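Local coordinates for protein plasma serine protease inhibitor (Homo sapiens, PDB 3DY0) that inhibits serine proteases in a heparin-dependent manner, trapping them irreversibly through its cleaved reactive centre loop, and helps regulate proteolysis in plasma and other body fluids, at residues D11-L16 and L246-L251; L209-L214 and R252-M257; L214-V219 and Q240-G245. One frame throughout, in Å; residues are numbered along the deposited sequence. Where two conformers were deposited one is given.

Contact 1. Residues D11-L16 and L246-L251; sequences DFTFDL and LSEKTL
Asp11 and Phe14, at the start of helix 12-23, meet Ser247 and Glu248 at the start of helix 248-257, so the first turns of two helices of the serpin fold meet. Asp11 OD1 accepts from Glu248 N through its syn lone pair, at 2.9 Å and an N-H...O angle of 149°; an N-cap residue of one helix thus takes a backbone N-H in the first turn of the other. The Phe14 ring, swung beside its own backbone N (chi1 -59°), lays one face over Ser247 N, offset toward the rim. Its CE2 comes within 3.3 Å of Ser247 C, and its CD1 meets Leu246 CB at 3.5 Å. The opposite face carries the CG2 methyl of Thr13, and Asp11 CG lies at the ring edge, in plane. In the next shell Ser247 OG accepts from Thr250 N, capping the second helix, while Asp15 OD1 takes Asp11 N from above its carboxylate plane. The carboxylate planes of Asp11 and Glu248 are only 19° apart, with OD2 of Asp11 4.0 Å from OE2 of Glu248. That proximity of like charges is probably eased by a water donating to both oxygens while accepting from Thr13 N. A second water donates to OE2 of Glu248 at 2.8 Å and lies 2.7 Å from OG1 of Thr13.

Contact 2. Residues L209-L214 and R252-M257; sequences LLDRNL and RKWLKM. With SGN (2-deoxy-6-O-sulfo-2-(sulfoamino)-alpha-D-glucopyranose), chain C; NO3 (nitrate ion), chain D.
With CG trans to its backbone N (chi1 -177°), Asp211 sends its carboxylate off the end of strand 194-211 toward Trp254 on helix 248-257, whose indole leans back beside its own backbone N and offers NE1. The bond from Trp254 NE1 to Asp211 OD1 is short, 2.8 Å, and nearly straight at 171°; it uses the anti lone pair of OD1 and lies almost in the indole plane, while carboxylate and ring stand 78° apart. On one flank of the indole, CD2 of Leu209 meets CD1 of Trp254 at 3.8 Å and also touches CB of Met257. On the other, CD1 of Leu214 packs near CZ2. The second carboxylate oxygen, OD2, turns back into its own chain: Leu214 N donates to it from above the carboxylate plane at 3.0 Å, an Asx motif that helps fix the carboxylate's rotation. Lys253, bent near its end, brings NZ to 3.8 Å from Asp211 OD1, a long salt bridge. Its CD lies 3.3 Å from O4S of the heparin sugar's sulfate, whose O6S is 2.9 Å from ND2 of Asn213. A nitrate ion, probably from the crystallisation liquor, accepts from Arg212 N. The buried aspartate, gripped through both oxygens, thus ties strand end to helix, and the neighbouring lysine probably lends positive charge to both the carboxylate and the bound sulfate.

Contact 3. Residues L214-V219 and Q240-G245; sequences LSCRVV and QQVENG
Gln241 reaches out from helix 239-245 along an extended chain, and its amide comes down on the backbone carbonyl of Leu214. Gln241 NE2 donates to Leu214 O at 3.0 Å with an N-H...O angle of 159°; the oxygen lies close to the plane of the amide, but the donor sits well above the carbonyl plane, 71° out of it. The same NE2 passes 3.7 Å from Ser215 CB, while the other end of the amide, OE1, is held by Lys238. The next residue, Val242, comes alongside: its CG2, beside its own backbone N, touches Leu214 O at 3.6 Å and CB of Cys216 at 3.8 Å, so this carbonyl has a methyl and an amide against it. Leu214 directs its branched end to Gly245, where CD2 rests 3.9 Å from CA, a position with no side chain to meet it. Ser215 turns its hydroxyl to Ser235. Ser215 and Cys216 both face Asp211, forming a G1 beta bulge at the hairpin linking strands 194-211 and 216-222; the helix packs against this bulged turn in the serpin domain.

How the contacts relate
Contacts 1 and 2 use successive parts of helix 248-257, and contact 3 the helix just before it, 239-245; along the chain contact 3 is nested within the loops closed by both others. Leu214 belongs to contacts 2 and 3, whose centres are about 9 Å apart, and its CD1 packs 3.8 Å from CG2 of Thr250 in contact 1. The strands of contacts 2 and 3 pair as neighbours in one sheet, with Asp211 N 2.8 Å from Cys216 O. Leu246 CD2 meets Trp254 CH2 at 3.8 Å, joining contacts 1 and 2. The glycan pocket spans Lys249 of contact 1 with Asn213 and Lys253 of contact 2, so bound heparin lies along the helix they share.

Contact 1. Residues D11-L16 and L246-L251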
loop_
_atom_site.group_PDB
_atom_site.type_symbol
_atom_site.label_atom_id
_atom_site.label_comp_id
_atom_site.label_asym_id
_atom_site.label_seq_id
_atom_site.Cartn_x
_atom_site.Cartn_y
_atom_site.Cartn_z
ATOM N N ASP A 11 8.946 1.443 12.639
ATOM C CA ASP A 11 7.670 0.846 12.262
ATOM C C ASP A 11 7.454 1.228 10.800
ATOM O O ASP A 11 6.981 2.321 10.498
ATOM C CB ASP A 11 6.563 1.410 13.152
ATOM C CG ASP A 11 5.228 0.743 12.918
ATOM O OD1 ASP A 11 4.439 0.664 13.880
ATOM O OD2 ASP A 11 4.965 0.315 11.777
ATOM N N PHE A 12 7.805 0.320 9.896
ATOM C CA PHE A 12 7.703 0.599 8.470
ATOM C C PHE A 12 6.422 1.256 7.972
ATOM O O PHE A 12 6.443 2.381 7.472
ATOM C CB PHE A 12 7.929 -0.669 7.645
ATOM C CG PHE A 12 7.769 -0.446 6.165
ATOM C CD1 PHE A 12 8.725 0.267 5.453
ATOM C CD2 PHE A 12 6.624 -0.877 5.502
ATOM C CE1 PHE A 12 8.544 0.555 4.097
ATOM C CE2 PHE A 12 6.433 -0.593 4.147
ATOM C CZ PHE A 12 7.393 0.124 3.447
ATOM N N THR A 13 5.311 0.544 8.092
ATOM C CA THR A 13 4.042 1.054 7.598
ATOM C C THR A 13 3.658 2.432 8.103
ATOM O O THR A 13 3.267 3.299 7.320
ATOM C CB THR A 13 2.899 0.074 7.926
ATOM O OG1 THR A 13 3.137 -1.168 7.251
ATOM C CG2 THR A 13 1.550 0.641 7.488
ATOM N N PHE A 14 3.787 2.645 9.404
ATOM C CA PHE A 14 3.374 3.910 9.974
ATOM C C PHE A 14 4.400 5.023 9.925
ATOM O O PHE A 14 4.041 6.200 9.924
ATOM C CB PHE A 14 2.822 3.638 11.369
ATOM C CG PHE A 14 1.660 2.685 11.342
ATOM C CD1 PHE A 14 0.433 3.087 10.820
ATOM C CD2 PHE A 14 1.814 1.365 11.747
ATOM C CE1 PHE A 14 -0.624 2.184 10.696
ATOM C CE2 PHE A 14 0.762 0.454 11.628
ATOM C CZ PHE A 14 -0.457 0.866 11.101
ATOM N N ASP A 15 5.678 4.666 9.864
ATOM C CA ASP A 15 6.690 5.698 9.724
ATOM C C ASP A 15 6.550 6.191 8.282
ATOM O O ASP A 15 6.716 7.377 7.999
ATOM C CB ASP A 15 8.090 5.128 9.962
ATOM C CG ASP A 15 8.391 4.916 11.437
ATOM O OD1 ASP A 15 9.452 4.337 11.749
ATOM O OD2 ASP A 15 7.576 5.334 12.284
ATOM N N LEU A 16 6.230 5.278 7.365
ATOM C CA LEU A 16 6.046 5.670 5.969
ATOM C C LEU A 16 4.798 6.540 5.857
ATOM O O LEU A 16 4.809 7.581 5.193
ATOM C CB LEU A 16 5.907 4.440 5.061
ATOM C CG LEU A 16 5.648 4.746 3.578
ATOM C CD1 LEU A 16 6.684 5.727 3.045
ATOM C CD2 LEU A 16 5.685 3.448 2.784
ATOM N N LEU A 246 -0.241 6.236 15.501
ATOM C CA LEU A 246 -0.386 5.028 14.697
ATOM C C LEU A 246 0.839 4.137 14.825
ATOM O O LEU A 246 1.974 4.613 14.787
ATOM C CB LEU A 246 -0.591 5.377 13.223
ATOM C CG LEU A 246 -1.845 6.176 12.874
ATOM C CD1 LEU A 246 -1.837 6.500 11.392
ATOM C CD2 LEU A 246 -3.093 5.385 13.251
ATOM N N SER A 247 0.597 2.841 14.965
ATOM C CA SER A 247 1.669 1.862 15.082
ATOM C C SER A 247 1.059 0.481 14.916
ATOM O O SER A 247 -0.164 0.328 14.944
ATOM C CB SER A 247 2.343 1.951 16.451
ATOM O OG SER A 247 1.463 1.522 17.480
ATOM N N GLU A 248 1.910 -0.521 14.738
ATOM C CA GLU A 248 1.423 -1.885 14.590
ATOM C C GLU A 248 0.693 -2.275 15.875
ATOM O O GLU A 248 -0.351 -2.927 15.832
ATOM C CB GLU A 248 2.587 -2.846 14.328
ATOM C CG GLU A 248 3.260 -2.682 12.963
ATOM C CD GLU A 248 2.388 -3.126 11.794
ATOM O OE1 GLU A 248 1.347 -3.777 12.021
ATOM O OE2 GLU A 248 2.757 -2.834 10.635
ATOM N N LYS A 249 1.245 -1.861 17.014
ATOM C CA LYS A 249 0.654 -2.154 18.318
ATOM C C LYS A 249 -0.741 -1.544 18.439
ATOM O O LYS A 249 -1.677 -2.194 18.918
ATOM C CB LYS A 249 1.551 -1.613 19.437
ATOM C CG LYS A 249 1.021 -1.867 20.839
ATOM C CD LYS A 249 1.941 -1.258 21.888
ATOM N N THR A 250 -0.872 -0.296 18.004
ATOM C CA THR A 250 -2.153 0.396 18.056
ATOM C C THR A 250 -3.202 -0.350 17.239
ATOM O O THR A 250 -4.340 -0.534 17.689
ATOM C CB THR A 250 -2.022 1.845 17.529
ATOM O OG1 THR A 250 -1.206 2.606 18.432
ATOM C CG2 THR A 250 -3.390 2.502 17.415
ATOM N N LEU A 251 -2.825 -0.778 16.037
ATOM C CA LEU A 251 -3.750 -1.511 15.185
ATOM C C LEU A 251 -4.138 -2.817 15.861
ATOM O O LEU A 251 -5.314 -3.185 15.878
ATOM C CB LEU A 251 -3.123 -1.795 13.816
ATOM C CG LEU A 251 -3.988 -2.630 12.867
ATOM C CD1 LEU A 251 -5.313 -1.914 12.610
ATOM C CD2 LEU A 251 -3.241 -2.855 11.561
HETATM O O HOH W 1 4.856 3.575 14.934
HETATM O O HOH W 2 5.048 -1.741 10.093
HETATM O O HOH W 3 2.359 -3.658 8.037
#

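Contact 2. Residues L209-L214 and R252-M257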
loop_
_atom_site.group_PDB
_atom_site.type_symbol
_atom_site.label_atom_id
_atom_site.label_comp_id
_atom_site.label_asym_id
_atom_site.label_seq_id
_atom_site.Cartn_x
_atom_site.Cartn_y
_atom_site.Cartn_z
ATOM N N LEU A 209 -15.059 0.888 18.943
ATOM C CA LEU A 209 -14.198 1.209 20.068
ATOM C C LEU A 209 -13.984 2.710 20.155
ATOM O O LEU A 209 -13.761 3.379 19.143
ATOM C CB LEU A 209 -12.831 0.526 19.938
ATOM C CG LEU A 209 -11.831 0.850 21.054
ATOM C CD1 LEU A 209 -12.340 0.286 22.370
ATOM C CD2 LEU A 209 -10.467 0.265 20.725
ATOM N N LEU A 210 -14.082 3.234 21.370
ATOM C CA LEU A 210 -13.833 4.641 21.621
ATOM C C LEU A 210 -12.436 4.620 22.233
ATOM O O LEU A 210 -12.248 4.137 23.353
ATOM C CB LEU A 210 -14.842 5.211 22.622
ATOM C CG LEU A 210 -14.610 6.656 23.080
ATOM C CD1 LEU A 210 -14.682 7.603 21.891
ATOM C CD2 LEU A 210 -15.657 7.028 24.119
ATOM N N ASP A 211 -11.457 5.100 21.478
ATOM C CA ASP A 211 -10.075 5.132 21.941
ATOM C C ASP A 211 -9.839 6.475 22.626
ATOM O O ASP A 211 -9.665 7.500 21.971
ATOM C CB ASP A 211 -9.130 4.936 20.747
ATOM C CG ASP A 211 -7.667 4.883 21.150
ATOM O OD1 ASP A 211 -6.862 4.340 20.368
ATOM O OD2 ASP A 211 -7.319 5.392 22.235
ATOM N N ARG A 212 -9.851 6.461 23.955
ATOM C CA ARG A 212 -9.664 7.682 24.728
ATOM C C ARG A 212 -8.206 8.114 24.821
ATOM O O ARG A 212 -7.915 9.260 25.162
ATOM C CB ARG A 212 -10.244 7.506 26.134
ATOM C CG ARG A 212 -11.756 7.352 26.160
ATOM C CD ARG A 212 -12.266 7.054 27.565
ATOM N NE ARG A 212 -13.717 6.877 27.599
ATOM C CZ ARG A 212 -14.599 7.843 27.353
ATOM N NH1 ARG A 212 -14.185 9.067 27.053
ATOM N NH2 ARG A 212 -15.899 7.582 27.408
ATOM N N ASN A 213 -7.291 7.199 24.519
ATOM C CA ASN A 213 -5.866 7.506 24.568
ATOM C C ASN A 213 -5.469 8.381 23.382
ATOM O O ASN A 213 -4.826 9.418 23.548
ATOM C CB ASN A 213 -5.049 6.213 24.565
ATOM C CG ASN A 213 -3.558 6.468 24.481
ATOM O OD1 ASN A 213 -2.997 7.219 25.279
ATOM N ND2 ASN A 213 -2.905 5.837 23.511
ATOM N N LEU A 214 -5.857 7.963 22.181
ATOM C CA LEU A 214 -5.536 8.728 20.985
ATOM C C LEU A 214 -6.649 9.710 20.647
ATOM O O LEU A 214 -6.444 10.654 19.885
ATOM C CB LEU A 214 -5.292 7.787 19.804
ATOM C CG LEU A 214 -4.038 6.921 19.936
ATOM C CD1 LEU A 214 -3.866 6.073 18.685
ATOM C CD2 LEU A 214 -2.820 7.818 20.156
ATOM N N ARG A 252 -3.156 -3.517 16.429
ATOM C CA ARG A 252 -3.451 -4.772 17.121
ATOM C C ARG A 252 -4.427 -4.511 18.262
ATOM O O ARG A 252 -5.348 -5.292 18.493
ATOM C CB ARG A 252 -2.182 -5.404 17.704
ATOM C CG ARG A 252 -1.225 -6.006 16.695
ATOM C CD ARG A 252 -0.290 -7.009 17.384
ATOM N NE ARG A 252 0.493 -6.406 18.462
ATOM C CZ ARG A 252 1.590 -5.679 18.279
ATOM N NH1 ARG A 252 2.049 -5.463 17.055
ATOM N NH2 ARG A 252 2.231 -5.164 19.323
ATOM N N LYS A 253 -4.217 -3.410 18.977
ATOM C CA LYS A 253 -5.080 -3.060 20.098
ATOM C C LYS A 253 -6.514 -2.847 19.636
ATOM O O LYS A 253 -7.454 -3.385 20.231
ATOM C CB LYS A 253 -4.578 -1.790 20.789
ATOM C CG LYS A 253 -5.435 -1.361 21.977
ATOM C CD LYS A 253 -4.999 -0.018 22.554
ATOM C CE LYS A 253 -5.429 1.144 21.669
ATOM N NZ LYS A 253 -4.854 1.066 20.299
ATOM N N TRP A 254 -6.682 -2.057 18.579
ATOM C CA TRP A 254 -8.012 -1.776 18.056
ATOM C C TRP A 254 -8.744 -3.054 17.670
ATOM O O TRP A 254 -9.880 -3.281 18.090
ATOM C CB TRP A 254 -7.939 -0.851 16.832
ATOM C CG TRP A 254 -7.538 0.570 17.145
ATOM C CD1 TRP A 254 -7.639 1.206 18.348
ATOM C CD2 TRP A 254 -7.022 1.541 16.223
ATOM N NE1 TRP A 254 -7.219 2.510 18.236
ATOM C CE2 TRP A 254 -6.837 2.744 16.942
ATOM C CE3 TRP A 254 -6.702 1.512 14.858
ATOM C CZ2 TRP A 254 -6.341 3.909 16.343
ATOM C CZ3 TRP A 254 -6.209 2.674 14.263
ATOM C CH2 TRP A 254 -6.036 3.852 15.006
ATOM N N LEU A 255 -8.084 -3.886 16.874
ATOM C CA LEU A 255 -8.672 -5.130 16.408
ATOM C C LEU A 255 -9.070 -6.098 17.517
ATOM O O LEU A 255 -10.085 -6.782 17.404
ATOM C CB LEU A 255 -7.716 -5.825 15.436
ATOM C CG LEU A 255 -7.507 -5.147 14.077
ATOM C CD1 LEU A 255 -6.353 -5.808 13.341
ATOM C CD2 LEU A 255 -8.783 -5.236 13.260
ATOM N N LYS A 256 -8.296 -6.153 18.595
ATOM C CA LYS A 256 -8.615 -7.085 19.675
ATOM C C LYS A 256 -9.564 -6.521 20.730
ATOM O O LYS A 256 -10.235 -7.283 21.433
ATOM C CB LYS A 256 -7.326 -7.587 20.343
ATOM C CG LYS A 256 -6.650 -6.610 21.296
ATOM C CD LYS A 256 -5.219 -7.051 21.599
ATOM C CE LYS A 256 -4.580 -6.206 22.692
ATOM N NZ LYS A 256 -5.093 -6.571 24.048
ATOM N N MET A 257 -9.639 -5.196 20.835
ATOM C CA MET A 257 -10.505 -4.573 21.835
ATOM C C MET A 257 -11.903 -4.205 21.335
ATOM O O MET A 257 -12.758 -3.769 22.116
ATOM C CB MET A 257 -9.811 -3.345 22.430
ATOM C CG MET A 257 -8.628 -3.713 23.321
ATOM S SD MET A 257 -7.890 -2.309 24.169
ATOM C CE MET A 257 -9.249 -1.746 25.134
HETATM C C1 SGN C . 3.415 2.308 26.594
HETATM C C2 SGN C . 2.912 3.244 27.728
HETATM C C3 SGN C . 1.805 2.528 28.534
HETATM C C4 SGN C . 0.639 2.205 27.566
HETATM C C5 SGN C . 1.202 1.272 26.441
HETATM C C6 SGN C . 0.188 0.878 25.355
HETATM N N2 SGN C . 4.062 3.609 28.574
HETATM O O3 SGN C . 1.339 3.382 29.562
HETATM O O4 SGN C . -0.446 1.874 28.441
HETATM O O5 SGN C . 2.326 1.896 25.764
HETATM O O6 SGN C . -0.260 2.049 24.704
HETATM S S1 SGN C . 4.964 4.941 28.221
HETATM O O1S SGN C . 6.226 4.418 27.774
HETATM O O2S SGN C . 5.083 5.667 29.453
HETATM O O3S SGN C . 4.310 5.693 27.191
HETATM S S2 SGN C . -0.970 2.163 23.318
HETATM O O4S SGN C . -2.160 1.367 23.412
HETATM O O5S SGN C . -0.026 1.628 22.376
HETATM O O6S SGN C . -1.241 3.553 23.103
HETATM N N NO3 D . -9.135 3.324 25.362
HETATM O O1 NO3 D . -8.004 3.772 25.438
HETATM O O2 NO3 D . -9.329 2.240 24.841
HETATM O O3 NO3 D . -10.075 3.962 25.806
#

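Contact 3. Residues L214-V219 and Q240-G245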
loop_
_atom_site.group_PDB
_atom_site.type_symbol
_atom_site.label_atom_id
_atom_site.label_comp_id
_atom_site.label_asym_id
_atom_site.label_seq_id
_atom_site.Cartn_x
_atom_site.Cartn_y
_atom_site.Cartn_z
ATOM N N LEU A 214 -5.857 7.963 22.181
ATOM C CA LEU A 214 -5.536 8.728 20.985
ATOM C C LEU A 214 -6.649 9.710 20.647
ATOM O O LEU A 214 -6.444 10.654 19.885
ATOM C CB LEU A 214 -5.292 7.787 19.804
ATOM C CG LEU A 214 -4.038 6.921 19.936
ATOM C CD1 LEU A 214 -3.866 6.073 18.685
ATOM C CD2 LEU A 214 -2.820 7.818 20.156
ATOM N N SER A 215 -7.820 9.480 21.234
ATOM C CA SER A 215 -8.994 10.319 21.035
ATOM C C SER A 215 -9.586 10.147 19.642
ATOM O O SER A 215 -9.548 11.052 18.805
ATOM C CB SER A 215 -8.657 11.793 21.286
ATOM O OG SER A 215 -9.835 12.524 21.579
ATOM N N CYS A 216 -10.151 8.970 19.410
ATOM C CA CYS A 216 -10.765 8.661 18.127
ATOM C C CYS A 216 -11.750 7.519 18.283
ATOM O O CYS A 216 -11.691 6.757 19.250
ATOM C CB CYS A 216 -9.691 8.274 17.100
ATOM S SG CYS A 216 -8.693 6.813 17.520
ATOM N N ARG A 217 -12.673 7.424 17.334
ATOM C CA ARG A 217 -13.652 6.351 17.317
ATOM C C ARG A 217 -13.198 5.426 16.201
ATOM O O ARG A 217 -12.792 5.881 15.131
ATOM C CB ARG A 217 -15.054 6.881 17.017
ATOM C CG ARG A 217 -15.676 7.668 18.162
ATOM C CD ARG A 217 -17.133 7.958 17.856
ATOM N NE ARG A 217 -17.831 8.610 18.960
ATOM C CZ ARG A 217 -17.826 9.918 19.190
ATOM N NH1 ARG A 217 -18.498 10.410 20.224
ATOM N NH2 ARG A 217 -17.155 10.734 18.387
ATOM N N VAL A 218 -13.257 4.129 16.459
ATOM C CA VAL A 218 -12.827 3.138 15.487
ATOM C C VAL A 218 -13.993 2.225 15.160
ATOM O O VAL A 218 -14.623 1.672 16.061
ATOM C CB VAL A 218 -11.669 2.277 16.059
ATOM C CG1 VAL A 218 -11.227 1.243 15.031
ATOM C CG2 VAL A 218 -10.500 3.174 16.462
ATOM N N VAL A 219 -14.294 2.065 13.875
ATOM C CA VAL A 219 -15.386 1.188 13.481
ATOM C C VAL A 219 -14.913 0.191 12.432
ATOM O O VAL A 219 -14.229 0.550 11.472
ATOM C CB VAL A 219 -16.595 1.988 12.931
ATOM C CG1 VAL A 219 -16.252 2.620 11.594
ATOM C CG2 VAL A 219 -17.810 1.072 12.807
ATOM N N GLN A 240 -3.848 14.942 13.920
ATOM C CA GLN A 240 -2.393 14.882 14.050
ATOM C C GLN A 240 -2.006 13.956 15.198
ATOM O O GLN A 240 -1.067 13.160 15.090
ATOM C CB GLN A 240 -1.825 16.284 14.298
ATOM C CG GLN A 240 -0.304 16.339 14.299
ATOM C CD GLN A 240 0.294 15.926 12.966
ATOM O OE1 GLN A 240 -0.000 16.522 11.929
ATOM N NE2 GLN A 240 1.140 14.902 12.987
ATOM N N GLN A 241 -2.744 14.061 16.299
ATOM C CA GLN A 241 -2.499 13.237 17.471
ATOM C C GLN A 241 -2.688 11.762 17.135
ATOM O O GLN A 241 -1.902 10.914 17.558
ATOM C CB GLN A 241 -3.452 13.647 18.597
ATOM C CG GLN A 241 -3.326 12.813 19.859
ATOM C CD GLN A 241 -4.044 13.444 21.031
ATOM O OE1 GLN A 241 -3.651 14.510 21.513
ATOM N NE2 GLN A 241 -5.107 12.800 21.492
ATOM N N VAL A 242 -3.734 11.454 16.376
ATOM C CA VAL A 242 -3.989 10.074 15.989
ATOM C C VAL A 242 -2.877 9.590 15.061
ATOM O O VAL A 242 -2.347 8.495 15.238
ATOM C CB VAL A 242 -5.369 9.934 15.299
ATOM C CG1 VAL A 242 -5.506 8.564 14.642
ATOM C CG2 VAL A 242 -6.474 10.121 16.335
ATOM N N GLU A 243 -2.509 10.413 14.085
ATOM C CA GLU A 243 -1.445 10.042 13.152
ATOM C C GLU A 243 -0.137 9.768 13.896
ATOM O O GLU A 243 0.575 8.814 13.580
ATOM C CB GLU A 243 -1.242 11.148 12.112
ATOM C CG GLU A 243 -2.429 11.324 11.174
ATOM C CD GLU A 243 -2.249 12.480 10.212
ATOM O OE1 GLU A 243 -1.979 13.601 10.687
ATOM O OE2 GLU A 243 -2.382 12.273 8.988
ATOM N N ASN A 244 0.177 10.596 14.888
ATOM C CA ASN A 244 1.402 10.402 15.659
ATOM C C ASN A 244 1.374 9.100 16.460
ATOM O O ASN A 244 2.422 8.510 16.740
ATOM C CB ASN A 244 1.632 11.574 16.624
ATOM C CG ASN A 244 1.852 12.895 15.906
ATOM O OD1 ASN A 244 2.357 12.933 14.784
ATOM N ND2 ASN A 244 1.491 13.990 16.567
ATOM N N GLY A 245 0.174 8.650 16.816
ATOM C CA GLY A 245 0.037 7.436 17.599
ATOM C C GLY A 245 -0.107 6.143 16.819
ATOM O O GLY A 245 -0.094 5.058 17.406
#